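Local coordinates for sterol regulatory element-binding protein cleavage-activating protein (Schizosaccharomyces pombe, PDB 4YHC) that acts as the escort protein needed for sre1 processing at low sterol and low oxygen, the part here being the WD40 domain of the escort, at residues Asp51-Val55 with Leu66-Lys70; Lys298-Tyr302 with Glu354-Ser358; His347-Ser353 with Val412-Ser416; Met367-Ser373 with Glu406-Val412. The protein carries 9 engineered substitutions. All blocks are in the same frame, centred on the assembly; numbering follows the deposited sequence.

Contact 1: residues Asp51-Val55 with Leu66-Lys70; sequences DRSLV and LVLSK. Engineered in segment 51-55: Ser53 (natural residue Cys).
Leu66 reaches the other segment through its side chain, CD1 meeting Leu54 CD1 at 4.0 Å as the two leucines cross. Val67 pairs with Val55 at an antiparallel non-hydrogen-bonded position, both valines on the face opposite Leu54 and Leu68, and its CA makes a CA-H...O contact with Leu54 O. Leu68 and Leu54 form the adjoining hydrogen-bonded pair: Leu54 N gives to Leu68 O at 2.8 Å and Leu68 N to Leu54 O at 2.7 Å, both nearly straight. Past Leu68 the strand is over, and Lys70 lies extended beside the turn, its CG 3.2 Å from Asp51 O and its CE near Arg52 NH2. One water bridges the segments, accepting from Lys70 N and donating to Asp51 OD2, 2.8 Å from that oxygen. The other oxygen of Asp51, OD1, accepts from Ser53 N, 3.2 Å away and well above the carboxylate plane, closing an Asx turn; OG of the engineered Ser53 also bonds to His29. Replacing Asp51 with alanine would probably leave Ser53 N and the water at Lys70 N without their acceptor and let the turn relax. Here the antiparallel hairpin 54-58/63-68 forms the outer half of a four-stranded WD40 blade, the predicted first repeat.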
loop_
_atom_site.group_PDB
_atom_site.type_symbol
_atom_site.label_atom_id
_atom_site.label_comp_id
_atom_site.label_asym_id
_atom_site.label_seq_id
_atom_site.Cartn_x
_atom_site.Cartn_y
_atom_site.Cartn_z
ATOM N N ASP A 51 -11.707 19.015 -1.141
ATOM C CA ASP A 51 -12.483 19.760 -0.121
ATOM C C ASP A 51 -12.544 19.155 1.313
ATOM O O ASP A 51 -13.402 19.542 2.112
ATOM C CB ASP A 51 -13.919 19.921 -0.623
ATOM C CG ASP A 51 -14.628 18.592 -0.887
ATOM O OD1 ASP A 51 -14.000 17.491 -0.809
ATOM O OD2 ASP A 51 -15.847 18.627 -1.183
ATOM N N ARG A 52 -11.668 18.174 1.594
ATOM C CA ARG A 52 -11.639 17.393 2.863
ATOM C C ARG A 52 -12.783 16.369 3.046
ATOM O O ARG A 52 -12.827 15.689 4.055
ATOM C CB ARG A 52 -11.454 18.313 4.092
ATOM C CG ARG A 52 -10.180 19.117 3.962
ATOM C CD ARG A 52 -10.014 20.263 4.971
ATOM N NE ARG A 52 -11.166 21.118 4.902
ATOM C CZ ARG A 52 -11.280 22.197 4.148
ATOM N NH1 ARG A 52 -10.241 22.659 3.463
ATOM N NH2 ARG A 52 -12.441 22.856 4.150
ATOM N N SER A 53 -13.677 16.210 2.069
ATOM C CA SER A 53 -14.797 15.275 2.220
ATOM C C SER A 53 -14.247 13.844 2.366
ATOM O O SER A 53 -13.221 13.492 1.764
ATOM C CB SER A 53 -15.754 15.306 1.019
ATOM O OG SER A 53 -15.080 15.367 -0.232
ATOM N N LEU A 54 -14.953 13.036 3.117
ATOM C CA LEU A 54 -14.519 11.692 3.385
ATOM C C LEU A 54 -15.607 10.689 3.078
ATOM O O LEU A 54 -16.723 10.811 3.543
ATOM C CB LEU A 54 -14.194 11.601 4.845
ATOM C CG LEU A 54 -13.402 10.504 5.565
ATOM C CD1 LEU A 54 -14.188 9.689 6.516
ATOM C CD2 LEU A 54 -12.406 9.673 4.801
ATOM N N VAL A 55 -15.218 9.624 2.423
ATOM C CA VAL A 55 -16.087 8.482 2.213
ATOM C C VAL A 55 -15.325 7.231 2.678
ATOM O O VAL A 55 -14.153 6.967 2.231
ATOM C CB VAL A 55 -16.486 8.331 0.713
ATOM C CG1 VAL A 55 -17.329 7.078 0.517
ATOM C CG2 VAL A 55 -17.196 9.599 0.167
ATOM N N LEU A 66 -19.296 5.442 6.211
ATOM C CA LEU A 66 -19.280 6.779 6.803
ATOM C C LEU A 66 -19.069 7.691 5.637
ATOM O O LEU A 66 -18.232 7.416 4.769
ATOM C CB LEU A 66 -18.073 6.892 7.776
ATOM C CG LEU A 66 -18.003 7.845 8.961
ATOM C CD1 LEU A 66 -16.572 8.210 9.340
ATOM C CD2 LEU A 66 -18.782 9.102 8.662
ATOM N N VAL A 67 -19.846 8.758 5.578
ATOM C CA VAL A 67 -19.696 9.733 4.571
ATOM C C VAL A 67 -19.698 11.036 5.314
ATOM O O VAL A 67 -20.620 11.277 6.126
ATOM C CB VAL A 67 -20.863 9.774 3.585
ATOM C CG1 VAL A 67 -20.686 10.940 2.651
ATOM C CG2 VAL A 67 -20.947 8.503 2.768
ATOM N N LEU A 68 -18.655 11.836 5.113
ATOM C CA LEU A 68 -18.643 13.218 5.655
ATOM C C LEU A 68 -18.376 14.205 4.573
ATOM O O LEU A 68 -17.350 14.152 3.909
ATOM C CB LEU A 68 -17.667 13.401 6.816
ATOM C CG LEU A 68 -17.966 12.583 8.091
ATOM C CD1 LEU A 68 -16.819 12.586 9.065
ATOM C CD2 LEU A 68 -19.252 13.038 8.814
ATOM N N SER A 69 -19.301 15.161 4.403
ATOM C CA SER A 69 -19.093 16.258 3.481
ATOM C C SER A 69 -18.058 17.233 4.005
ATOM O O SER A 69 -17.716 17.230 5.167
ATOM C CB SER A 69 -20.430 17.020 3.298
ATOM O OG SER A 69 -20.879 17.503 4.616
ATOM N N LYS A 70 -17.594 18.111 3.136
ATOM C CA LYS A 70 -16.713 19.204 3.543
ATOM C C LYS A 70 -17.175 19.990 4.790
ATOM O O LYS A 70 -16.376 20.350 5.633
ATOM C CB LYS A 70 -16.578 20.180 2.387
ATOM C CG LYS A 70 -15.891 21.472 2.807
ATOM C CD LYS A 70 -15.989 22.507 1.703
ATOM C CE LYS A 70 -15.471 23.858 2.139
ATOM N NZ LYS A 70 -16.100 24.891 1.290
HETATM O O HOH W 1 -18.211 18.080 0.181
HETATM O O HOH W 2 -14.166 21.460 6.336
#

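Contact 2: residues Lys298-Tyr302 with Glu354-Ser358; sequences KVLYY and ESVMS. Engineered in segment 354-358: Ser355 (natural residue Cys).
Tyr301 reaches from strand 299-302 to Ser355 and Met357 of strand 354-357, spanning two neighbouring sheets of the WD40 propeller rather than two strands of one. The strands run at 22° to each other with axes 9.1 Å apart at closest, too far for backbone pairing, and side chains fill the distance. The polar link is a single hydrogen bond, Tyr301 OH to OG of the engineered Ser355 at 2.8 Å, in which either hydroxyl may donate. OG lies in the plane of the tyrosine ring at its edge, and Val299 CG1 is a neighbour of Ser355 OG at 4.1 Å. The apolar contact is Tyr301 CE2 against Met357 CB at 3.8 Å, the two side chains crossing at a slant. Cys290 and Val349 also touch the tyrosine, so the ring is buried between the sheets with its hydroxyl turned toward strand 354-357. The third kind is Met-aromatic. Met357 sets CG between its backbone N and carbonyl carbon (chi1 69°) and then runs extended, which carries the sulfur alongside the ring instead of over it. Met357 SD sits 5.2 Å from the Tyr301 ring centroid, 90° off the ring normal, and its nearest ring atom is Tyr301 CD2 at 4.0 Å.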
loop_
_atom_site.group_PDB
_atom_site.type_symbol
_atom_site.label_atom_id
_atom_site.label_comp_id
_atom_site.label_asym_id
_atom_site.label_seq_id
_atom_site.Cartn_x
_atom_site.Cartn_y
_atom_site.Cartn_z
ATOM N N LYS A 298 9.813 6.886 -16.605
ATOM C CA LYS A 298 8.794 5.880 -16.951
ATOM C C LYS A 298 8.489 5.005 -15.713
ATOM O O LYS A 298 9.346 4.727 -14.916
ATOM C CB LYS A 298 9.251 4.952 -18.066
ATOM C CG LYS A 298 9.500 5.651 -19.399
ATOM C CD LYS A 298 8.216 6.009 -20.096
ATOM C CE LYS A 298 8.461 6.433 -21.547
ATOM N NZ LYS A 298 8.662 7.899 -21.565
ATOM N N VAL A 299 7.264 4.511 -15.620
ATOM C CA VAL A 299 6.934 3.509 -14.557
ATOM C C VAL A 299 7.301 2.106 -15.053
ATOM O O VAL A 299 6.931 1.669 -16.115
ATOM C CB VAL A 299 5.476 3.646 -14.098
ATOM C CG1 VAL A 299 5.078 2.580 -12.998
ATOM C CG2 VAL A 299 5.233 5.070 -13.608
ATOM N N LEU A 300 8.037 1.407 -14.232
ATOM C CA LEU A 300 8.491 0.071 -14.517
ATOM C C LEU A 300 8.062 -0.986 -13.456
ATOM O O LEU A 300 7.978 -0.707 -12.295
ATOM C CB LEU A 300 10.001 0.051 -14.648
ATOM C CG LEU A 300 10.828 0.506 -15.848
ATOM C CD1 LEU A 300 10.755 -0.496 -16.952
ATOM C CD2 LEU A 300 10.384 1.832 -16.358
ATOM N N TYR A 301 7.846 -2.195 -13.933
ATOM C CA TYR A 301 7.486 -3.367 -13.104
ATOM C C TYR A 301 8.468 -4.470 -13.383
ATOM O O TYR A 301 8.663 -4.863 -14.530
ATOM C CB TYR A 301 6.069 -3.824 -13.397
ATOM C CG TYR A 301 5.045 -2.785 -13.051
ATOM C CD1 TYR A 301 4.716 -1.774 -13.951
ATOM C CD2 TYR A 301 4.381 -2.843 -11.816
ATOM C CE1 TYR A 301 3.764 -0.815 -13.635
ATOM C CE2 TYR A 301 3.446 -1.898 -11.485
ATOM C CZ TYR A 301 3.113 -0.895 -12.406
ATOM O OH TYR A 301 2.239 0.046 -12.015
ATOM N N TYR A 302 9.214 -4.855 -12.349
ATOM C CA TYR A 302 10.113 -5.970 -12.433
ATOM C C TYR A 302 9.480 -7.114 -11.656
ATOM O O TYR A 302 9.059 -6.920 -10.471
ATOM C CB TYR A 302 11.439 -5.612 -11.796
ATOM C CG TYR A 302 12.397 -4.833 -12.643
ATOM C CD1 TYR A 302 12.016 -3.665 -13.263
ATOM C CD2 TYR A 302 13.717 -5.246 -12.771
ATOM C CE1 TYR A 302 12.915 -2.915 -14.007
ATOM C CE2 TYR A 302 14.633 -4.519 -13.539
ATOM C CZ TYR A 302 14.213 -3.357 -14.143
ATOM O OH TYR A 302 15.112 -2.639 -14.806
ATOM N N GLU A 354 -2.319 5.622 -16.191
ATOM C CA GLU A 354 -2.136 5.449 -14.803
ATOM C C GLU A 354 -2.137 3.933 -14.591
ATOM O O GLU A 354 -3.116 3.252 -14.949
ATOM C CB GLU A 354 -3.275 6.096 -14.033
ATOM C CG GLU A 354 -3.311 5.888 -12.538
ATOM C CD GLU A 354 -2.154 6.521 -11.728
ATOM O OE1 GLU A 354 -1.265 7.216 -12.330
ATOM O OE2 GLU A 354 -2.130 6.287 -10.472
ATOM N N SER A 355 -1.136 3.412 -13.900
ATOM C CA SER A 355 -1.083 1.987 -13.632
ATOM C C SER A 355 -0.779 1.663 -12.188
ATOM O O SER A 355 -0.190 2.465 -11.491
ATOM C CB SER A 355 -0.013 1.351 -14.496
ATOM O OG SER A 355 1.272 1.642 -14.061
ATOM N N VAL A 356 -1.090 0.440 -11.774
ATOM C CA VAL A 356 -0.871 0.017 -10.436
ATOM C C VAL A 356 -0.931 -1.517 -10.381
ATOM O O VAL A 356 -1.720 -2.155 -11.072
ATOM C CB VAL A 356 -1.877 0.651 -9.482
ATOM C CG1 VAL A 356 -3.333 0.483 -9.962
ATOM C CG2 VAL A 356 -1.740 0.152 -8.041
ATOM N N MET A 357 -0.058 -2.112 -9.599
ATOM C CA MET A 357 -0.097 -3.580 -9.429
ATOM C C MET A 357 -0.956 -4.036 -8.255
ATOM O O MET A 357 -1.122 -3.319 -7.259
ATOM C CB MET A 357 1.288 -4.170 -9.342
ATOM C CG MET A 357 2.096 -3.851 -8.108
ATOM S SD MET A 357 3.781 -4.548 -8.285
ATOM C CE MET A 357 4.454 -4.078 -6.769
ATOM N N SER A 358 -1.460 -5.227 -8.374
ATOM C CA SER A 358 -2.187 -5.852 -7.298
ATOM C C SER A 358 -1.327 -6.082 -6.069
ATOM O O SER A 358 -0.080 -6.015 -6.142
ATOM C CB SER A 358 -2.778 -7.162 -7.789
ATOM O OG SER A 358 -1.757 -8.060 -8.120
#

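Contact 3: residues His347-Ser353 with Val412-Ser416; sequences HEVEDAS and VWMYS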
loop_
_atom_site.group_PDB
_atom_site.type_symbol
_atom_site.label_atom_id
_atom_site.label_comp_id
_atom_site.label_asym_id
_atom_site.label_seq_id
_atom_site.Cartn_x
_atom_site.Cartn_y
_atom_site.Cartn_z
ATOM N N HIS A 347 8.270 -4.865 -17.368
ATOM C CA HIS A 347 7.181 -4.304 -18.127
ATOM C C HIS A 347 7.240 -2.807 -17.869
ATOM O O HIS A 347 7.146 -2.353 -16.691
ATOM C CB HIS A 347 5.864 -4.890 -17.612
ATOM C CG HIS A 347 4.653 -4.413 -18.342
ATOM N ND1 HIS A 347 4.323 -4.847 -19.607
ATOM C CD2 HIS A 347 3.733 -3.470 -18.021
ATOM C CE1 HIS A 347 3.246 -4.203 -20.030
ATOM N NE2 HIS A 347 2.875 -3.364 -19.086
ATOM N N GLU A 348 7.341 -2.043 -18.957
ATOM C CA GLU A 348 7.400 -0.603 -18.898
ATOM C C GLU A 348 6.078 -0.046 -19.340
ATOM O O GLU A 348 5.556 -0.489 -20.318
ATOM C CB GLU A 348 8.499 -0.104 -19.865
ATOM C CG GLU A 348 8.539 1.418 -20.046
ATOM C CD GLU A 348 9.850 1.834 -20.812
ATOM O OE1 GLU A 348 10.466 2.844 -20.522
ATOM O OE2 GLU A 348 10.343 1.081 -21.648
ATOM N N VAL A 349 5.555 0.935 -18.639
ATOM C CA VAL A 349 4.280 1.523 -18.968
ATOM C C VAL A 349 4.450 2.923 -19.633
ATOM O O VAL A 349 5.216 3.776 -19.129
ATOM C CB VAL A 349 3.446 1.745 -17.654
ATOM C CG1 VAL A 349 2.162 2.484 -17.957
ATOM C CG2 VAL A 349 3.189 0.439 -16.961
ATOM N N GLU A 350 3.634 3.193 -20.644
ATOM C CA GLU A 350 3.560 4.526 -21.293
ATOM C C GLU A 350 2.978 5.568 -20.350
ATOM O O GLU A 350 2.117 5.284 -19.510
ATOM C CB GLU A 350 2.767 4.496 -22.607
ATOM C CG GLU A 350 1.279 4.212 -22.452
ATOM C CD GLU A 350 0.550 4.258 -23.798
ATOM O OE1 GLU A 350 1.069 4.917 -24.727
ATOM O OE2 GLU A 350 -0.539 3.652 -23.935
ATOM N N ASP A 351 3.505 6.769 -20.459
ATOM C CA ASP A 351 3.138 7.862 -19.578
ATOM C C ASP A 351 1.631 8.124 -19.553
ATOM O O ASP A 351 1.055 8.507 -18.519
ATOM C CB ASP A 351 3.859 9.134 -20.043
ATOM C CG ASP A 351 4.632 9.768 -18.932
ATOM O OD1 ASP A 351 4.001 10.545 -18.171
ATOM O OD2 ASP A 351 5.849 9.464 -18.802
ATOM N N ALA A 352 0.989 7.876 -20.694
ATOM C CA ALA A 352 -0.412 8.163 -20.835
ATOM C C ALA A 352 -1.215 7.365 -19.796
ATOM O O ALA A 352 -2.269 7.844 -19.387
ATOM C CB ALA A 352 -0.897 7.854 -22.251
ATOM N N SER A 353 -0.743 6.180 -19.378
ATOM C CA SER A 353 -1.525 5.351 -18.438
ATOM C C SER A 353 -1.278 5.673 -16.992
ATOM O O SER A 353 -0.184 5.773 -16.562
ATOM C CB SER A 353 -1.271 3.848 -18.645
ATOM O OG SER A 353 -1.961 3.338 -19.727
ATOM N N VAL A 412 -8.926 0.397 -20.772
ATOM C CA VAL A 412 -8.695 -0.316 -19.495
ATOM C C VAL A 412 -7.907 -1.545 -19.771
ATOM O O VAL A 412 -8.277 -2.367 -20.637
ATOM C CB VAL A 412 -9.999 -0.729 -18.862
ATOM C CG1 VAL A 412 -9.789 -1.100 -17.405
ATOM C CG2 VAL A 412 -10.963 0.404 -18.984
ATOM N N TRP A 413 -6.791 -1.732 -19.088
ATOM C CA TRP A 413 -5.981 -2.877 -19.441
ATOM C C TRP A 413 -5.411 -3.607 -18.247
ATOM O O TRP A 413 -5.340 -3.072 -17.142
ATOM C CB TRP A 413 -4.840 -2.473 -20.402
ATOM C CG TRP A 413 -3.943 -1.344 -19.905
ATOM C CD1 TRP A 413 -4.041 -0.075 -20.178
ATOM C CD2 TRP A 413 -2.786 -1.495 -19.066
ATOM N NE1 TRP A 413 -3.027 0.639 -19.546
ATOM C CE2 TRP A 413 -2.236 -0.228 -18.873
ATOM C CE3 TRP A 413 -2.176 -2.571 -18.479
ATOM C CZ2 TRP A 413 -1.092 -0.004 -18.059
ATOM C CZ3 TRP A 413 -1.077 -2.358 -17.661
ATOM C CH2 TRP A 413 -0.527 -1.069 -17.492
ATOM N N MET A 414 -4.952 -4.829 -18.505
ATOM C CA MET A 414 -4.297 -5.614 -17.489
ATOM C C MET A 414 -3.163 -6.364 -18.049
ATOM O O MET A 414 -3.141 -6.667 -19.225
ATOM C CB MET A 414 -5.291 -6.586 -16.872
ATOM C CG MET A 414 -5.982 -7.548 -17.843
ATOM S SD MET A 414 -6.709 -9.066 -17.030
ATOM C CE MET A 414 -5.326 -9.859 -16.252
ATOM N N TYR A 415 -2.205 -6.676 -17.202
ATOM C CA TYR A 415 -1.102 -7.512 -17.543
ATOM C C TYR A 415 -0.915 -8.563 -16.430
ATOM O O TYR A 415 -0.740 -8.215 -15.242
ATOM C CB TYR A 415 0.178 -6.680 -17.704
ATOM C CG TYR A 415 1.394 -7.495 -18.153
ATOM C CD1 TYR A 415 1.463 -8.006 -19.466
ATOM C CD2 TYR A 415 2.442 -7.745 -17.286
ATOM C CE1 TYR A 415 2.559 -8.768 -19.885
ATOM C CE2 TYR A 415 3.516 -8.513 -17.676
ATOM C CZ TYR A 415 3.583 -9.006 -18.980
ATOM O OH TYR A 415 4.668 -9.755 -19.329
ATOM N N SER A 416 -0.935 -9.845 -16.817
ATOM C CA SER A 416 -0.679 -10.936 -15.889
ATOM C C SER A 416 0.803 -11.237 -15.943
ATOM O O SER A 416 1.290 -11.740 -16.987
ATOM C CB SER A 416 -1.489 -12.166 -16.307
ATOM O OG SER A 416 -1.126 -13.266 -15.493
#
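Strand 347-349 and strand 412-416 run nearly antiparallel, at 163°, but their axes come no closer than 10.7 Å, so they face each other as members of two adjacent sheets in the WD40 propeller. After Val349 the chain folds through a type I beta turn, Glu350 to Ser353, closed by Ser353 N to Glu350 O, which brings Ser353 back toward Trp413. Side chains then bridge the gap. His347 and Tyr415 both carry CG anti to the backbone N and reach across from opposite sides, sliding past each other into a face-to-face stack. The ring centroids are 4.4 Å apart and the planes only 11° from parallel, with His347 ND1 above the middle of the tyrosine ring. Val349 packs on the far end of the indole, CG2 4.0 Å from Trp413 CH2, and His347 NE2 approaches the neighbouring CZ3. Trp413, buried, also touches Ser424 of strand 421-432, the next strand of its own sheet. The opposite end of the indole is polar. Its N-H is satisfied by the serine that the turn delivers: Trp413 NE1 donates to Ser353 OG at 2.9 Å with an N-H...O angle of 158°, the oxygen lying close to the ring plane.

Contact 4: residues Met367-Ser373 with Glu406-Val412; sequences MRRKSSS and ETQVWEV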
loop_
_atom_site.group_PDB
_atom_site.type_symbol
_atom_site.label_atom_id
_atom_site.label_comp_id
_atom_site.label_asym_id
_atom_site.label_seq_id
_atom_site.Cartn_x
_atom_site.Cartn_y
_atom_site.Cartn_z
ATOM N N MET A 367 -5.326 2.408 -16.785
ATOM C CA MET A 367 -6.335 3.110 -17.544
ATOM C C MET A 367 -5.709 4.327 -18.259
ATOM O O MET A 367 -4.930 5.063 -17.645
ATOM C CB MET A 367 -7.438 3.627 -16.624
ATOM C CG MET A 367 -8.335 2.560 -16.044
ATOM S SD MET A 367 -9.854 3.219 -15.295
ATOM C CE MET A 367 -10.757 3.800 -16.728
ATOM N N ARG A 368 -6.100 4.569 -19.498
ATOM C CA ARG A 368 -5.728 5.831 -20.238
ATOM C C ARG A 368 -6.899 6.362 -21.034
ATOM O O ARG A 368 -7.676 5.560 -21.587
ATOM C CB ARG A 368 -4.591 5.654 -21.230
ATOM C CG ARG A 368 -4.588 4.367 -21.993
ATOM C CD ARG A 368 -3.335 4.284 -22.849
ATOM N NE ARG A 368 -3.432 5.137 -23.992
ATOM C CZ ARG A 368 -3.748 4.722 -25.212
ATOM N NH1 ARG A 368 -3.976 3.431 -25.485
ATOM N NH2 ARG A 368 -3.822 5.618 -26.173
ATOM N N ARG A 369 -7.044 7.679 -21.052
ATOM C CA ARG A 369 -8.064 8.291 -21.885
ATOM C C ARG A 369 -7.460 8.397 -23.291
ATOM O O ARG A 369 -6.536 9.113 -23.442
ATOM C CB ARG A 369 -8.526 9.654 -21.333
ATOM C CG ARG A 369 -9.765 10.190 -22.090
ATOM C CD ARG A 369 -10.029 11.665 -21.978
ATOM N NE ARG A 369 -9.676 12.134 -20.681
ATOM C CZ ARG A 369 -8.563 12.773 -20.402
ATOM N NH1 ARG A 369 -7.696 13.074 -21.366
ATOM N NH2 ARG A 369 -8.319 13.114 -19.149
ATOM N N LYS A 370 -7.947 7.620 -24.268
ATOM C CA LYS A 370 -7.546 7.721 -25.681
ATOM C C LYS A 370 -8.046 8.974 -26.382
ATOM O O LYS A 370 -7.321 9.551 -27.148
ATOM C CB LYS A 370 -8.070 6.558 -26.495
ATOM C CG LYS A 370 -7.357 5.259 -26.202
ATOM C CD LYS A 370 -7.688 4.204 -27.249
ATOM C CE LYS A 370 -8.895 3.392 -26.880
ATOM N NZ LYS A 370 -9.066 2.375 -27.921
ATOM N N SER A 371 -9.279 9.396 -26.116
ATOM C CA SER A 371 -9.886 10.481 -26.890
ATOM C C SER A 371 -11.134 11.049 -26.241
ATOM O O SER A 371 -11.779 10.415 -25.399
ATOM C CB SER A 371 -10.280 9.991 -28.280
ATOM O OG SER A 371 -11.418 9.124 -28.190
ATOM N N SER A 372 -11.493 12.249 -26.660
ATOM C CA SER A 372 -12.754 12.817 -26.257
ATOM C C SER A 372 -13.331 13.712 -27.333
ATOM O O SER A 372 -12.597 14.213 -28.190
ATOM C CB SER A 372 -12.624 13.576 -24.953
ATOM O OG SER A 372 -11.615 14.549 -25.036
ATOM N N SER A 373 -14.651 13.877 -27.295
ATOM C CA SER A 373 -15.364 14.638 -28.333
ATOM C C SER A 373 -16.660 15.199 -27.817
ATOM O O SER A 373 -17.400 14.535 -27.060
ATOM C CB SER A 373 -15.646 13.768 -29.549
ATOM O OG SER A 373 -15.450 14.512 -30.724
ATOM N N GLU A 406 -19.276 15.722 -23.019
ATOM C CA GLU A 406 -18.404 15.055 -23.970
ATOM C C GLU A 406 -18.332 13.546 -23.810
ATOM O O GLU A 406 -18.538 12.983 -22.724
ATOM C CB GLU A 406 -16.988 15.660 -23.939
ATOM C CG GLU A 406 -16.298 15.623 -22.598
ATOM C CD GLU A 406 -14.882 16.184 -22.669
ATOM O OE1 GLU A 406 -13.949 15.421 -23.029
ATOM O OE2 GLU A 406 -14.699 17.394 -22.369
ATOM N N THR A 407 -17.987 12.934 -24.930
ATOM C CA THR A 407 -17.859 11.523 -25.077
ATOM C C THR A 407 -16.347 11.214 -25.056
ATOM O O THR A 407 -15.572 11.905 -25.703
ATOM C CB THR A 407 -18.519 11.076 -26.407
ATOM O OG1 THR A 407 -19.945 11.202 -26.276
ATOM C CG2 THR A 407 -18.172 9.694 -26.736
ATOM N N GLN A 408 -15.951 10.218 -24.262
ATOM C CA GLN A 408 -14.559 9.853 -24.094
ATOM C C GLN A 408 -14.374 8.387 -24.347
ATOM O O GLN A 408 -15.230 7.568 -23.985
ATOM C CB GLN A 408 -14.104 10.158 -22.656
ATOM C CG GLN A 408 -14.116 11.615 -22.252
ATOM C CD GLN A 408 -14.042 11.833 -20.736
ATOM O OE1 GLN A 408 -14.071 10.891 -19.935
ATOM N NE2 GLN A 408 -14.017 13.086 -20.341
ATOM N N VAL A 409 -13.266 8.019 -24.953
ATOM C CA VAL A 409 -12.942 6.650 -25.114
ATOM C C VAL A 409 -11.770 6.406 -24.178
ATOM O O VAL A 409 -10.764 7.152 -24.258
ATOM C CB VAL A 409 -12.489 6.298 -26.525
ATOM C CG1 VAL A 409 -12.192 4.835 -26.590
ATOM C CG2 VAL A 409 -13.603 6.608 -27.553
ATOM N N TRP A 410 -11.897 5.386 -23.330
ATOM C CA TRP A 410 -10.788 4.946 -22.410
ATOM C C TRP A 410 -10.313 3.574 -22.780
ATOM O O TRP A 410 -11.073 2.756 -23.405
ATOM C CB TRP A 410 -11.285 4.961 -20.983
ATOM C CG TRP A 410 -11.643 6.296 -20.469
ATOM C CD1 TRP A 410 -12.759 7.006 -20.746
ATOM C CD2 TRP A 410 -10.876 7.089 -19.540
ATOM N NE1 TRP A 410 -12.715 8.240 -20.084
ATOM C CE2 TRP A 410 -11.605 8.269 -19.283
ATOM C CE3 TRP A 410 -9.669 6.885 -18.861
ATOM C CZ2 TRP A 410 -11.135 9.274 -18.456
ATOM C CZ3 TRP A 410 -9.208 7.884 -17.968
ATOM C CH2 TRP A 410 -9.937 9.071 -17.800
ATOM N N GLU A 411 -9.048 3.286 -22.501
ATOM C CA GLU A 411 -8.552 1.955 -22.609
ATOM C C GLU A 411 -8.295 1.500 -21.143
ATOM O O GLU A 411 -7.667 2.223 -20.358
ATOM C CB GLU A 411 -7.301 1.854 -23.460
ATOM C CG GLU A 411 -6.742 0.431 -23.485
ATOM C CD GLU A 411 -5.277 0.326 -23.858
ATOM O OE1 GLU A 411 -4.532 1.339 -23.790
ATOM O OE2 GLU A 411 -4.846 -0.812 -24.180
ATOM N N VAL A 412 -8.926 0.397 -20.772
ATOM C CA VAL A 412 -8.695 -0.316 -19.495
ATOM C C VAL A 412 -7.907 -1.545 -19.771
ATOM O O VAL A 412 -8.277 -2.367 -20.637
ATOM C CB VAL A 412 -9.999 -0.729 -18.862
ATOM C CG1 VAL A 412 -9.789 -1.100 -17.405
ATOM C CG2 VAL A 412 -10.963 0.404 -18.984
#
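Trp410 has CG anti to its carbonyl carbon (chi1 -65°) and chi2 at 76°, which lays the indole across the strand beneath Arg369. The Arg369 backbone, cross-strand in a non-hydrogen-bonded pair, sets CB 3.6 Å from the centroid of the Trp410 six-membered ring, almost on its normal, a CH-pi contact. At the indole edge Trp410 NE1 donates to Gln408 OE1 at 3.0 Å, nearly in the ring plane. Met367 CE meets Trp410 CE3 at 3.9 Å and Val412 CG2 at 4.1 Å. An alanine in place of Trp410 is likely to open a gap under Arg369 and Met367 and to take from Gln408 OE1 one of its donors. The strands are antiparallel neighbours, and a classic beta bulge interrupts them: Ser371 N and, weakly, Lys370 N both hydrogen-bond to Val409 O. On the face of Arg368, Val409 and Glu411, opposite Trp410, Arg368 NH1 forms a salt bridge with Glu411 OE1 at 2.7 Å, the oxygen at the guanidinium edge and the two planes 88° apart. Lys370 CE packs on Val409 CG1 at 3.6 Å. Arg369 carries its guanidinium to a salt bridge with Asp437, and Gln408 OE1 also accepts from Ser432. The Trp410 face thus combines aromatic and apolar packing, a buried amide and the Arg369-Asp437 salt bridge, while the Arg368-Glu411 ion pair, partly exposed, probably adds electrostatic hold to the backbone pairing.

How the contacts relate
Contacts 2, 3 and 4 form one continuous region, whereas contact 1 lies in another blade, its centre 28 to 31 Å from theirs and its nearest atoms about 17 Å from contact 2. Contacts 2 and 3 are the most intimate, with centres 7 Å apart: strands 299-304 and 344-349 are sheet neighbours, and both contacts join that sheet to the one holding 354-357 and 406-416. Contact 4 lies within the second sheet; it shares Val412 with contact 3, and a probable hydrogen bond from Met367 N to Glu354 O, 3.0 Å, ties it to contact 2. Contacts 2 to 4 fall in the region assigned by similarity to sre1 interaction.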